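Local coordinates for methoxy mycolic acid synthase 2 (Mycobacterium tuberculosis, PDB 1TPY), which converts a double bond of mycolic acids into a cis-cyclopropane ring, transferring a methylene group from S-adenosyl-L-methionine, at residues 19-22 against 23-26; 103-106 against 107-111; 171-174 against 175-178; 185-188 against 189-193; 26-29 against 30-34. All coordinates share one frame; numbering follows the deposited sequence.

Contacts 1 and 5 follow one another in the chain and share Phe26: helix 20-24 runs into the buried turn of 26-34, and Phe23 packs on Tyr33. Contact 5 is the most buried of the five and alone here hydrogen-bonds the cofactor product, through a backbone N-H and a serine hydroxyl. Contacts 1, 2 and 4 are amphipathic helical turns, with aromatic or aliphatic groups inward and charged ones outward; contact 2 closes a helix, whereas contacts 1, 3 and 4 open one with a serine or threonine N-cap. Contact 3 lies at the surface, about 15 Å centre to centre from contact 4, and contact 2 sits across the chain's centre from both.

Contact 1 (19-22 against 23-26); sequences SDDF and FRLF
Phe23 starts the second half of this short helix: its N-H reaches straight to Ser19 O (3.1 Å), while its ring carbon CD1 leans on that same oxygen. One turn back, Ser19 OG takes the N-H of Phe22 at 3.2 Å, so the N-cap serine holds the first turn by both oxygens. Arg24 N bonds to Asp20 O. The arginine side chain, bent at chi3 (-74°), folds back over the helix so that Asp20 O lies above the centre of one guanidinium face. Arg24 NH2 forms a salt bridge with Asp21 OD2 (3.3 Å), the hydrogen bond within it weak and the carboxylate and guanidinium planes 73° apart, and a water reinforces the pair by accepting from NE and donating to OD2. Leu25 N turns to Phe22 O (3.0 Å), well above the carbonyl plane, and its CD1 meets Phe22 CD1 at 4.1 Å. Phe26 brings CE2 to within 4.0 Å of Phe22 CE2. Helices 229-245 and 247-253 receive Phe22, which meets Tyr262 edge-to-face, while Phe23 packs on Trp75 and Tyr33. The result is a serine-capped amphipathic helix, charged outside and aromatic inside, that packs its Phe23 against a residue of the S-adenosylmethionine site.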
# COMPACT_ATOMS: atom_id res chain seq x y z
N SER A 19 -13.28 -4.23 9.88
CA SER A 19 -14.04 -5.45 9.61
C SER A 19 -13.71 -5.97 8.22
O SER A 19 -13.87 -5.26 7.23
CB SER A 19 -15.54 -5.19 9.69
OG SER A 19 -16.27 -6.26 9.12
N ASP A 20 -13.26 -7.21 8.14
CA ASP A 20 -12.93 -7.82 6.86
C ASP A 20 -14.17 -7.91 5.99
O ASP A 20 -14.11 -7.75 4.77
CB ASP A 20 -12.34 -9.21 7.07
CG ASP A 20 -10.87 -9.16 7.39
OD1 ASP A 20 -10.36 -8.05 7.69
OD2 ASP A 20 -10.21 -10.22 7.35
N ASP A 21 -15.31 -8.17 6.62
CA ASP A 21 -16.57 -8.27 5.91
C ASP A 21 -16.89 -6.93 5.25
O ASP A 21 -17.40 -6.90 4.13
CB ASP A 21 -17.69 -8.65 6.88
CG ASP A 21 -17.63 -10.11 7.28
OD1 ASP A 21 -18.17 -10.46 8.35
OD2 ASP A 21 -17.05 -10.92 6.52
N PHE A 22 -16.60 -5.84 5.94
CA PHE A 22 -16.87 -4.51 5.40
C PHE A 22 -15.99 -4.24 4.18
O PHE A 22 -16.48 -3.79 3.14
CB PHE A 22 -16.62 -3.43 6.45
CG PHE A 22 -17.00 -2.05 5.99
CD1 PHE A 22 -18.34 -1.65 5.97
CD2 PHE A 22 -16.03 -1.16 5.54
CE1 PHE A 22 -18.70 -0.39 5.49
CE2 PHE A 22 -16.38 0.11 5.07
CZ PHE A 22 -17.72 0.49 5.04
N PHE A 23 -14.70 -4.51 4.31
CA PHE A 23 -13.78 -4.28 3.21
C PHE A 23 -14.10 -5.18 2.02
O PHE A 23 -13.92 -4.77 0.87
CB PHE A 23 -12.32 -4.51 3.65
CG PHE A 23 -11.77 -3.38 4.48
CD1 PHE A 23 -11.48 -3.57 5.83
CD2 PHE A 23 -11.58 -2.12 3.92
CE1 PHE A 23 -11.01 -2.52 6.61
CE2 PHE A 23 -11.10 -1.06 4.70
CZ PHE A 23 -10.82 -1.26 6.04
N ARG A 24 -14.59 -6.38 2.29
CA ARG A 24 -14.93 -7.30 1.21
C ARG A 24 -16.06 -6.75 0.34
O ARG A 24 -16.25 -7.18 -0.79
CB ARG A 24 -15.33 -8.67 1.77
CG ARG A 24 -14.31 -9.77 1.48
CD ARG A 24 -14.87 -11.16 1.79
NE ARG A 24 -14.95 -11.42 3.22
CZ ARG A 24 -13.90 -11.61 4.01
NH1 ARG A 24 -12.67 -11.56 3.51
NH2 ARG A 24 -14.07 -11.85 5.31
N LEU A 25 -16.81 -5.79 0.88
CA LEU A 25 -17.92 -5.18 0.15
C LEU A 25 -17.47 -4.36 -1.05
O LEU A 25 -18.20 -4.25 -2.03
CB LEU A 25 -18.74 -4.28 1.06
CG LEU A 25 -19.46 -4.89 2.27
CD1 LEU A 25 -20.21 -3.79 3.01
CD2 LEU A 25 -20.43 -5.98 1.81
N PHE A 26 -16.27 -3.78 -0.99
CA PHE A 26 -15.82 -2.97 -2.12
C PHE A 26 -14.47 -3.30 -2.73
O PHE A 26 -14.19 -2.91 -3.87
CB PHE A 26 -15.90 -1.48 -1.74
CG PHE A 26 -14.91 -1.05 -0.70
CD1 PHE A 26 -13.61 -0.69 -1.06
CD2 PHE A 26 -15.28 -0.97 0.64
CE1 PHE A 26 -12.70 -0.25 -0.10
CE2 PHE A 26 -14.38 -0.53 1.61
CZ PHE A 26 -13.09 -0.17 1.25
O HOH W 1 -17.63 -11.30 3.37

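Contact 2 (103-106 against 107-111); sequences VQKS and FDEMD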
# COMPACT_ATOMS: atom_id res chain seq x y z
N VAL A 103 -4.24 -13.58 6.48
CA VAL A 103 -3.08 -14.03 5.72
C VAL A 103 -2.65 -15.41 6.19
O VAL A 103 -2.35 -16.29 5.38
CB VAL A 103 -1.89 -13.04 5.86
CG1 VAL A 103 -0.64 -13.63 5.24
CG2 VAL A 103 -2.22 -11.70 5.15
N GLN A 104 -2.63 -15.62 7.51
CA GLN A 104 -2.23 -16.90 8.07
C GLN A 104 -3.14 -18.00 7.53
O GLN A 104 -2.69 -18.99 6.96
CB GLN A 104 -2.33 -16.85 9.60
CG GLN A 104 -1.96 -18.15 10.31
CD GLN A 104 -0.53 -18.56 10.05
OE1 GLN A 104 -0.27 -19.62 9.49
NE2 GLN A 104 0.41 -17.72 10.46
N LYS A 105 -4.44 -17.79 7.70
CA LYS A 105 -5.45 -18.73 7.24
C LYS A 105 -5.26 -19.05 5.75
O LYS A 105 -5.20 -20.23 5.36
CB LYS A 105 -6.83 -18.13 7.50
CG LYS A 105 -8.02 -18.89 6.96
CD LYS A 105 -9.31 -18.15 7.32
CE LYS A 105 -10.49 -18.59 6.45
NZ LYS A 105 -10.77 -20.05 6.55
N SER A 106 -5.13 -18.02 4.92
CA SER A 106 -4.94 -18.22 3.48
C SER A 106 -3.65 -19.02 3.20
O SER A 106 -3.59 -19.80 2.25
CB SER A 106 -4.87 -16.88 2.74
OG SER A 106 -3.57 -16.32 2.82
N PHE A 107 -2.63 -18.80 4.01
CA PHE A 107 -1.37 -19.51 3.84
C PHE A 107 -1.56 -20.99 4.12
O PHE A 107 -1.07 -21.85 3.38
CB PHE A 107 -0.30 -18.92 4.78
CG PHE A 107 0.42 -17.73 4.20
CD1 PHE A 107 1.16 -16.88 5.02
CD2 PHE A 107 0.39 -17.46 2.83
CE1 PHE A 107 1.85 -15.79 4.49
CE2 PHE A 107 1.07 -16.37 2.29
CZ PHE A 107 1.80 -15.53 3.13
N ASP A 108 -2.30 -21.29 5.18
CA ASP A 108 -2.59 -22.67 5.57
C ASP A 108 -3.33 -23.42 4.48
O ASP A 108 -3.08 -24.61 4.24
CB ASP A 108 -3.42 -22.67 6.86
CG ASP A 108 -2.62 -22.21 8.07
OD1 ASP A 108 -3.25 -21.87 9.09
OD2 ASP A 108 -1.38 -22.20 7.99
N GLU A 109 -4.24 -22.73 3.81
CA GLU A 109 -5.04 -23.33 2.75
C GLU A 109 -4.27 -23.50 1.44
O GLU A 109 -4.80 -24.05 0.48
CB GLU A 109 -6.29 -22.48 2.49
CG GLU A 109 -7.32 -22.53 3.61
CD GLU A 109 -8.54 -21.67 3.31
OE1 GLU A 109 -8.43 -20.42 3.36
OE2 GLU A 109 -9.62 -22.24 3.02
N MET A 110 -3.03 -23.02 1.40
CA MET A 110 -2.21 -23.14 0.20
C MET A 110 -1.46 -24.46 0.19
O MET A 110 -0.97 -24.91 1.22
CB MET A 110 -1.18 -22.01 0.13
CG MET A 110 -1.73 -20.66 -0.24
SD MET A 110 -0.38 -19.50 -0.49
CE MET A 110 -0.04 -19.77 -2.25
N ASP A 111 -1.34 -25.06 -0.98
CA ASP A 111 -0.64 -26.33 -1.07
C ASP A 111 0.68 -26.17 -1.81
O ASP A 111 0.89 -26.77 -2.87
CB ASP A 111 -1.50 -27.38 -1.76
CG ASP A 111 -0.93 -28.77 -1.61
OD1 ASP A 111 -0.87 -29.26 -0.46
OD2 ASP A 111 -0.53 -29.35 -2.64
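Val103 O is gripped twice: Phe107 N gives it the regular helical bond at 2.9 Å, and Ser106 OG donates to it at 2.8 Å, both arriving from the same face of the carbonyl plane. The serine manages this because OG sits between its own backbone N and carbonyl carbon (chi1 82°), which folds the hydroxyl back onto the preceding turn. Having given its proton there, OG can still accept, and Arg80 of helix 77-86 offers it a weak bond. The next two carbonyls are met conventionally: Gln104 O by Asp108 N, at 2.9 Å, and Lys105 O by Glu109 N, at 3.1 Å. Past the last helical residue the chain still closes one turn, Met110 N to Phe107 O (3.0 Å), and that phenylalanine oxygen also receives NE of Arg116. On the outer side Lys105 NZ and Glu109 OE1 are a long salt bridge at 4.0 Å, probably a loose electrostatic pairing. Inward, Val103 and Phe107 point the same way, and Val103 CG1 rides over one face of the ring as a CH-pi contact, 3.8 Å from its centroid. Met79 and Arg80 pack on the phenylalanine, and Val118 touches the valine. This is the C-terminal end of the helix in a beta-alpha-beta crossover, linking strands 89-94 and 116-120 of the Rossmann-like methyltransferase fold.

Contact 3 (171-174 against 175-178); sequences GLTR and QQMV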
# COMPACT_ATOMS: atom_id res chain seq x y z
N GLY A 171 2.53 13.03 -2.49
CA GLY A 171 1.80 14.26 -2.60
C GLY A 171 2.68 15.25 -3.34
O GLY A 171 3.91 15.18 -3.23
N LEU A 172 2.08 16.13 -4.11
CA LEU A 172 2.85 17.14 -4.82
C LEU A 172 3.30 18.17 -3.80
O LEU A 172 2.61 18.41 -2.82
CB LEU A 172 2.00 17.84 -5.87
CG LEU A 172 1.88 17.25 -7.28
CD1 LEU A 172 1.21 15.88 -7.23
CD2 LEU A 172 1.09 18.22 -8.14
N THR A 173 4.45 18.78 -4.03
CA THR A 173 4.92 19.83 -3.14
C THR A 173 4.01 21.01 -3.45
O THR A 173 3.25 20.97 -4.42
CB THR A 173 6.38 20.23 -3.46
OG1 THR A 173 6.47 20.66 -4.82
CG2 THR A 173 7.31 19.03 -3.25
N ARG A 174 4.08 22.06 -2.64
CA ARG A 174 3.25 23.23 -2.89
C ARG A 174 3.63 23.85 -4.23
O ARG A 174 2.78 24.34 -4.96
CB ARG A 174 3.43 24.26 -1.77
CG ARG A 174 3.04 23.75 -0.38
CD ARG A 174 3.49 24.70 0.73
NE ARG A 174 2.77 25.97 0.70
CZ ARG A 174 1.47 26.10 0.93
NH1 ARG A 174 0.90 27.30 0.89
NH2 ARG A 174 0.74 25.03 1.22
N GLN A 175 4.92 23.81 -4.55
CA GLN A 175 5.40 24.39 -5.80
C GLN A 175 4.90 23.59 -7.00
O GLN A 175 4.53 24.17 -8.02
CB GLN A 175 6.93 24.48 -5.81
CG GLN A 175 7.52 25.16 -7.06
CD GLN A 175 6.98 26.57 -7.29
OE1 GLN A 175 6.48 26.89 -8.37
NE2 GLN A 175 7.09 27.41 -6.27
N GLN A 176 4.89 22.27 -6.88
CA GLN A 176 4.42 21.44 -7.98
C GLN A 176 2.95 21.74 -8.25
O GLN A 176 2.52 21.81 -9.40
CB GLN A 176 4.63 19.96 -7.68
CG GLN A 176 6.11 19.58 -7.55
CD GLN A 176 6.33 18.11 -7.19
OE1 GLN A 176 5.63 17.55 -6.35
NE2 GLN A 176 7.32 17.49 -7.83
N MET A 177 2.18 21.93 -7.18
CA MET A 177 0.77 22.26 -7.33
C MET A 177 0.64 23.57 -8.09
O MET A 177 -0.17 23.70 -9.01
CB MET A 177 0.08 22.38 -5.97
CG MET A 177 -0.22 21.05 -5.30
SD MET A 177 -1.20 21.26 -3.80
CE MET A 177 -0.02 20.77 -2.55
N VAL A 178 1.46 24.55 -7.72
CA VAL A 178 1.43 25.84 -8.39
C VAL A 178 1.79 25.64 -9.86
O VAL A 178 1.12 26.18 -10.74
CB VAL A 178 2.41 26.85 -7.73
CG1 VAL A 178 2.50 28.11 -8.56
CG2 VAL A 178 1.94 27.18 -6.32
O HOH W 2 6.00 15.14 -4.96
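The chain leaves its strand extended through Leu172 and Thr173 and then coils at once into helix, Met177 N bonding to Thr173 O (3.1 Å) and Val178 N to Arg174 O (3.1 Å). Thr173 and Gln176 close that start as a capping box. With its OG1 set between the backbone N and the carbonyl carbon (chi1 58°), the threonine accepts the N-H of Gln176 at 3.1 Å. In answer, the extended glutamine chain crosses the threonine at a slant, and Gln176 OE1 takes Thr173 N at 2.9 Å, the donor tilted 25° from the amide carbonyl plane. The same OE1 accepts from a water that also donates to Gly171 O (2.7 Å), so two donors hold this end of the amide and tie it to the strand. Leu172 lies across the aliphatic part of Gln176, and its CB approaches Met177 CG at 3.9 Å, while the methionine CE, brought round by the bend at chi3, rests 3.5 Å from Leu172 O. Outside the turn, Met177 touches Tyr277 and Leu172 touches His180. Gly171, last residue of strand 163-171, is paired through its backbone to Pro206; helix 174-179 thus begins just two residues beyond that strand and leads on to helix 186-199.

Contact 4 (185-188 against 189-193); sequences TLWL and ARFLK
Trp187 and Phe191, four residues apart, throw their side chains off the helix in the same direction. Both have CG opposite the backbone N, with chi1 170° and -174°, and this shared choice lays the two aromatic groups side by side. The planes are nearly parallel, but the rings are slid so far that centroids stand 5.3 Å apart and there is little overlap. What sits over the indole is instead Phe191 CB, a CH-pi contact 4.2 Å from the centroid of the six-membered ring; Trp187 CZ2 in turn comes to 3.9 Å from Phe191 CG. Leu188 swings out with the same first torsion and crosses Leu192, CD1 to CD1 at 3.6 Å. Arg190 begins likewise, then bends at chi3 (-50°) and doubles back toward the helix start, where NH2 lies 3.6 Å from Leu186 CB and Leu186 CD2 borders the guanidinium in its plane. Along the backbone, the bonds run regularly from Ala189 N to Thr185 O (3.2 Å) onward, and Thr185 OG1, as N-cap, takes Leu188 N at 3.1 Å. Helix 256-275 lies against the aromatic side: Leu272 touches Trp187, Leu188 and Phe191, and Lys271 makes a cation-pi contact with the indole. Threonine-capped and amphipathic, the first part of helix 186-199 packs Phe191 against Cys269, the active-site residue inferred from relatives, with Leu192 near the bound detergent.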
# COMPACT_ATOMS: atom_id res chain seq x y z
N THR A 185 -7.64 24.99 -2.04
CA THR A 185 -9.00 25.32 -1.65
C THR A 185 -9.35 24.91 -0.23
O THR A 185 -8.70 24.05 0.36
CB THR A 185 -10.00 24.63 -2.59
OG1 THR A 185 -9.94 23.22 -2.39
CG2 THR A 185 -9.67 24.95 -4.05
N LEU A 186 -10.39 25.53 0.32
CA LEU A 186 -10.83 25.21 1.66
C LEU A 186 -11.28 23.75 1.69
O LEU A 186 -11.04 23.04 2.67
CB LEU A 186 -11.98 26.13 2.08
CG LEU A 186 -11.54 27.26 3.02
CD1 LEU A 186 -10.40 28.06 2.39
CD2 LEU A 186 -12.74 28.16 3.32
N TRP A 187 -11.91 23.30 0.61
CA TRP A 187 -12.36 21.92 0.54
C TRP A 187 -11.18 20.97 0.66
O TRP A 187 -11.26 19.96 1.35
CB TRP A 187 -13.09 21.65 -0.78
CG TRP A 187 -13.35 20.18 -0.96
CD1 TRP A 187 -14.35 19.44 -0.40
CD2 TRP A 187 -12.51 19.25 -1.67
NE1 TRP A 187 -14.18 18.11 -0.70
CE2 TRP A 187 -13.06 17.96 -1.47
CE3 TRP A 187 -11.35 19.38 -2.44
CZ2 TRP A 187 -12.49 16.82 -2.02
CZ3 TRP A 187 -10.77 18.24 -2.99
CH2 TRP A 187 -11.35 16.97 -2.77
N LEU A 188 -10.07 21.29 -0.02
CA LEU A 188 -8.88 20.45 0.02
C LEU A 188 -8.36 20.28 1.44
O LEU A 188 -8.18 19.16 1.92
CB LEU A 188 -7.76 21.04 -0.84
CG LEU A 188 -6.42 20.29 -0.75
CD1 LEU A 188 -6.58 18.88 -1.29
CD2 LEU A 188 -5.35 21.03 -1.54
N ALA A 189 -8.11 21.41 2.11
CA ALA A 189 -7.61 21.37 3.47
C ALA A 189 -8.59 20.61 4.34
O ALA A 189 -8.21 19.76 5.14
CB ALA A 189 -7.43 22.79 3.99
N ARG A 190 -9.87 20.91 4.17
CA ARG A 190 -10.93 20.27 4.93
C ARG A 190 -10.95 18.76 4.70
O ARG A 190 -11.06 17.97 5.64
CB ARG A 190 -12.27 20.88 4.55
CG ARG A 190 -13.40 20.60 5.51
CD ARG A 190 -14.65 21.32 5.02
NE ARG A 190 -14.35 22.72 4.71
CZ ARG A 190 -15.17 23.52 4.04
NH1 ARG A 190 -16.34 23.07 3.60
NH2 ARG A 190 -14.82 24.78 3.80
N PHE A 191 -10.84 18.35 3.44
CA PHE A 191 -10.86 16.93 3.12
C PHE A 191 -9.64 16.24 3.72
O PHE A 191 -9.77 15.17 4.32
CB PHE A 191 -10.89 16.72 1.60
CG PHE A 191 -11.04 15.28 1.21
CD1 PHE A 191 -12.23 14.60 1.45
CD2 PHE A 191 -9.97 14.58 0.64
CE1 PHE A 191 -12.36 13.25 1.12
CE2 PHE A 191 -10.09 13.23 0.31
CZ PHE A 191 -11.29 12.56 0.55
N LEU A 192 -8.47 16.84 3.58
CA LEU A 192 -7.24 16.26 4.12
C LEU A 192 -7.35 16.07 5.64
O LEU A 192 -6.91 15.06 6.19
CB LEU A 192 -6.04 17.16 3.78
CG LEU A 192 -5.25 16.87 2.49
CD1 LEU A 192 -6.19 16.44 1.38
CD2 LEU A 192 -4.47 18.11 2.08
N LYS A 193 -7.93 17.05 6.32
CA LYS A 193 -8.08 16.95 7.77
C LYS A 193 -9.02 15.77 8.06
O LYS A 193 -8.79 15.00 8.99
CB LYS A 193 -8.66 18.25 8.31
CG LYS A 193 -8.71 18.33 9.83
CD LYS A 193 -9.35 19.64 10.28
CE LYS A 193 -9.44 19.73 11.80
NZ LYS A 193 -10.16 20.96 12.24

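Contact 5 (26-29 against 30-34); sequences FLDP and TQTYS. With SAH (S-adenosyl-L-homocysteine), chain C; 16A (cetyl-trimethyl-ammonium), chain D.
A chi1 of 76° swings the Asp28 carboxylate between its own backbone N and carbonyl carbon, back over the turn, where Thr30 meets it with OG1 turned the same way (73°). Asp28 OD2 is held twice: Thr30 OG1 donates at 2.7 Å to the syn lone pair, and Thr30 N at 2.8 Å from well above the carboxylate plane. The other oxygen, OD1, takes a water that also donates to Thr32 O, besides a weak bond from Thr32 N. Gln31 N to Asp28 O (2.8 Å) closes a type I turn, and Gln31 curls its amide back so that NE2 reaches Pro29 O at 3.1 Å and also donates to a water near Leu27 O. Leu27 crosses Tyr33 at about a right angle, CD2 to CD2 at 3.6 Å. The tyrosine ring carries a methyl of the cetyl-trimethyl-ammonium, C17, packed 3.5 Å above its centre; its hydroxyl bonds to Tyr265 and His15. Beyond the turn, Tyr33 N points almost straight at the carboxylate of S-adenosyl-L-homocysteine (OXT, 2.8 Å), and Ser34 OG donates to its other oxygen, O, at 2.7 Å while also bonded to Lys52. An Asx turn overlapping the type I turn thus comes just before the loop that binds the amino-acid end of the bound S-adenosyl-L-homocysteine, in the S-adenosylmethionine site.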
# COMPACT_ATOMS: atom_id res chain seq x y z
N PHE A 26 -16.27 -3.78 -0.99
CA PHE A 26 -15.82 -2.97 -2.12
C PHE A 26 -14.47 -3.30 -2.73
O PHE A 26 -14.19 -2.91 -3.87
CB PHE A 26 -15.90 -1.48 -1.74
CG PHE A 26 -14.91 -1.05 -0.70
CD1 PHE A 26 -13.61 -0.69 -1.06
CD2 PHE A 26 -15.28 -0.97 0.64
CE1 PHE A 26 -12.70 -0.25 -0.10
CE2 PHE A 26 -14.38 -0.53 1.61
CZ PHE A 26 -13.09 -0.17 1.25
N LEU A 27 -13.62 -4.03 -2.02
CA LEU A 27 -12.32 -4.39 -2.59
C LEU A 27 -12.54 -5.50 -3.61
O LEU A 27 -13.60 -6.14 -3.60
CB LEU A 27 -11.36 -4.87 -1.51
CG LEU A 27 -10.96 -3.85 -0.43
CD1 LEU A 27 -10.01 -4.51 0.57
CD2 LEU A 27 -10.30 -2.65 -1.09
N ASP A 28 -11.57 -5.72 -4.49
CA ASP A 28 -11.71 -6.80 -5.46
C ASP A 28 -11.57 -8.09 -4.65
O ASP A 28 -11.19 -8.05 -3.48
CB ASP A 28 -10.63 -6.72 -6.53
CG ASP A 28 -9.28 -7.20 -6.03
OD1 ASP A 28 -8.57 -6.41 -5.37
OD2 ASP A 28 -8.96 -8.37 -6.28
N PRO A 29 -11.87 -9.25 -5.26
CA PRO A 29 -11.77 -10.52 -4.54
C PRO A 29 -10.46 -10.81 -3.80
O PRO A 29 -10.48 -11.47 -2.76
CB PRO A 29 -12.06 -11.55 -5.63
CG PRO A 29 -13.06 -10.82 -6.50
CD PRO A 29 -12.42 -9.45 -6.61
N THR A 30 -9.33 -10.34 -4.31
CA THR A 30 -8.03 -10.58 -3.67
C THR A 30 -7.82 -9.67 -2.47
O THR A 30 -6.82 -9.77 -1.77
CB THR A 30 -6.85 -10.32 -4.62
OG1 THR A 30 -6.71 -8.90 -4.81
CG2 THR A 30 -7.07 -10.99 -5.97
N GLN A 31 -8.77 -8.77 -2.24
CA GLN A 31 -8.69 -7.84 -1.13
C GLN A 31 -7.43 -6.96 -1.20
O GLN A 31 -6.86 -6.58 -0.17
CB GLN A 31 -8.72 -8.59 0.21
CG GLN A 31 -9.86 -9.60 0.34
CD GLN A 31 -11.23 -9.00 0.09
OE1 GLN A 31 -11.60 -8.00 0.70
NE2 GLN A 31 -11.99 -9.62 -0.82
N THR A 32 -6.99 -6.67 -2.42
CA THR A 32 -5.83 -5.80 -2.59
C THR A 32 -6.38 -4.42 -2.25
O THR A 32 -7.49 -4.08 -2.64
CB THR A 32 -5.30 -5.84 -4.04
OG1 THR A 32 -4.84 -7.16 -4.34
CG2 THR A 32 -4.16 -4.85 -4.20
N TYR A 33 -5.61 -3.64 -1.52
CA TYR A 33 -6.06 -2.33 -1.09
C TYR A 33 -5.00 -1.30 -1.42
O TYR A 33 -4.33 -0.77 -0.54
CB TYR A 33 -6.32 -2.39 0.42
CG TYR A 33 -7.20 -1.30 0.98
CD1 TYR A 33 -7.44 -1.24 2.35
CD2 TYR A 33 -7.80 -0.34 0.16
CE1 TYR A 33 -8.24 -0.25 2.90
CE2 TYR A 33 -8.61 0.66 0.70
CZ TYR A 33 -8.83 0.69 2.08
OH TYR A 33 -9.63 1.65 2.64
N SER A 34 -4.86 -1.03 -2.72
CA SER A 34 -3.88 -0.09 -3.23
C SER A 34 -4.17 0.14 -4.71
O SER A 34 -4.92 -0.61 -5.33
CB SER A 34 -2.47 -0.65 -3.04
OG SER A 34 -2.39 -1.99 -3.51
N SAH C . 0.27 -3.97 0.65
CA SAH C . -1.15 -4.32 0.71
CB SAH C . -1.87 -3.57 1.86
CG SAH C . -1.82 -2.05 1.88
SD SAH C . -2.72 -1.31 3.27
C SAH C . -1.84 -4.01 -0.62
O SAH C . -1.20 -3.38 -1.48
OXT SAH C . -3.01 -4.40 -0.78
C5' SAH C . -1.38 -0.69 4.32
C4' SAH C . -0.61 -1.85 4.96
O4' SAH C . 0.67 -1.44 5.51
C3' SAH C . -1.37 -2.53 6.10
O3' SAH C . -1.21 -3.95 5.99
C2' SAH C . -0.70 -1.99 7.34
O2' SAH C . -0.90 -2.85 8.47
C1' SAH C . 0.72 -1.89 6.88
N9 SAH C . 1.61 -0.99 7.72
C8 SAH C . 1.48 0.31 8.09
N7 SAH C . 2.43 0.80 8.81
C5 SAH C . 3.30 -0.29 8.94
C6 SAH C . 4.54 -0.47 9.60
N6 SAH C . 5.15 0.49 10.29
N1 SAH C . 5.14 -1.71 9.52
C2 SAH C . 4.53 -2.70 8.82
N3 SAH C . 3.36 -2.64 8.16
C4 SAH C . 2.80 -1.39 8.27
C1 16A D . -7.00 5.24 -1.48
C2 16A D . -6.35 6.15 -0.43
C3 16A D . -6.01 7.51 -1.05
C4 16A D . -5.37 8.52 -0.11
C5 16A D . -5.09 9.82 -0.87
C6 16A D . -4.44 10.95 -0.05
C7 16A D . -5.24 11.56 1.13
C8 16A D . -4.45 12.33 2.22
C9 16A D . -3.23 11.61 2.85
C10 16A D . -3.52 10.32 3.64
C11 16A D . -2.32 9.36 3.86
C12 16A D . -2.68 7.92 4.25
C13 16A D . -2.59 6.96 3.06
C14 16A D . -3.04 5.56 3.44
C15 16A D . -3.17 4.75 2.13
C16 16A D . -3.77 3.38 2.47
N1 16A D . -4.12 2.26 1.49
C17 16A D . -4.71 1.09 1.79
C18 16A D . -4.96 2.79 0.35
C19 16A D . -2.84 1.78 0.84
O HOH W 3 -14.32 -8.32 -2.23
O HOH W 4 -9.04 -3.93 -4.84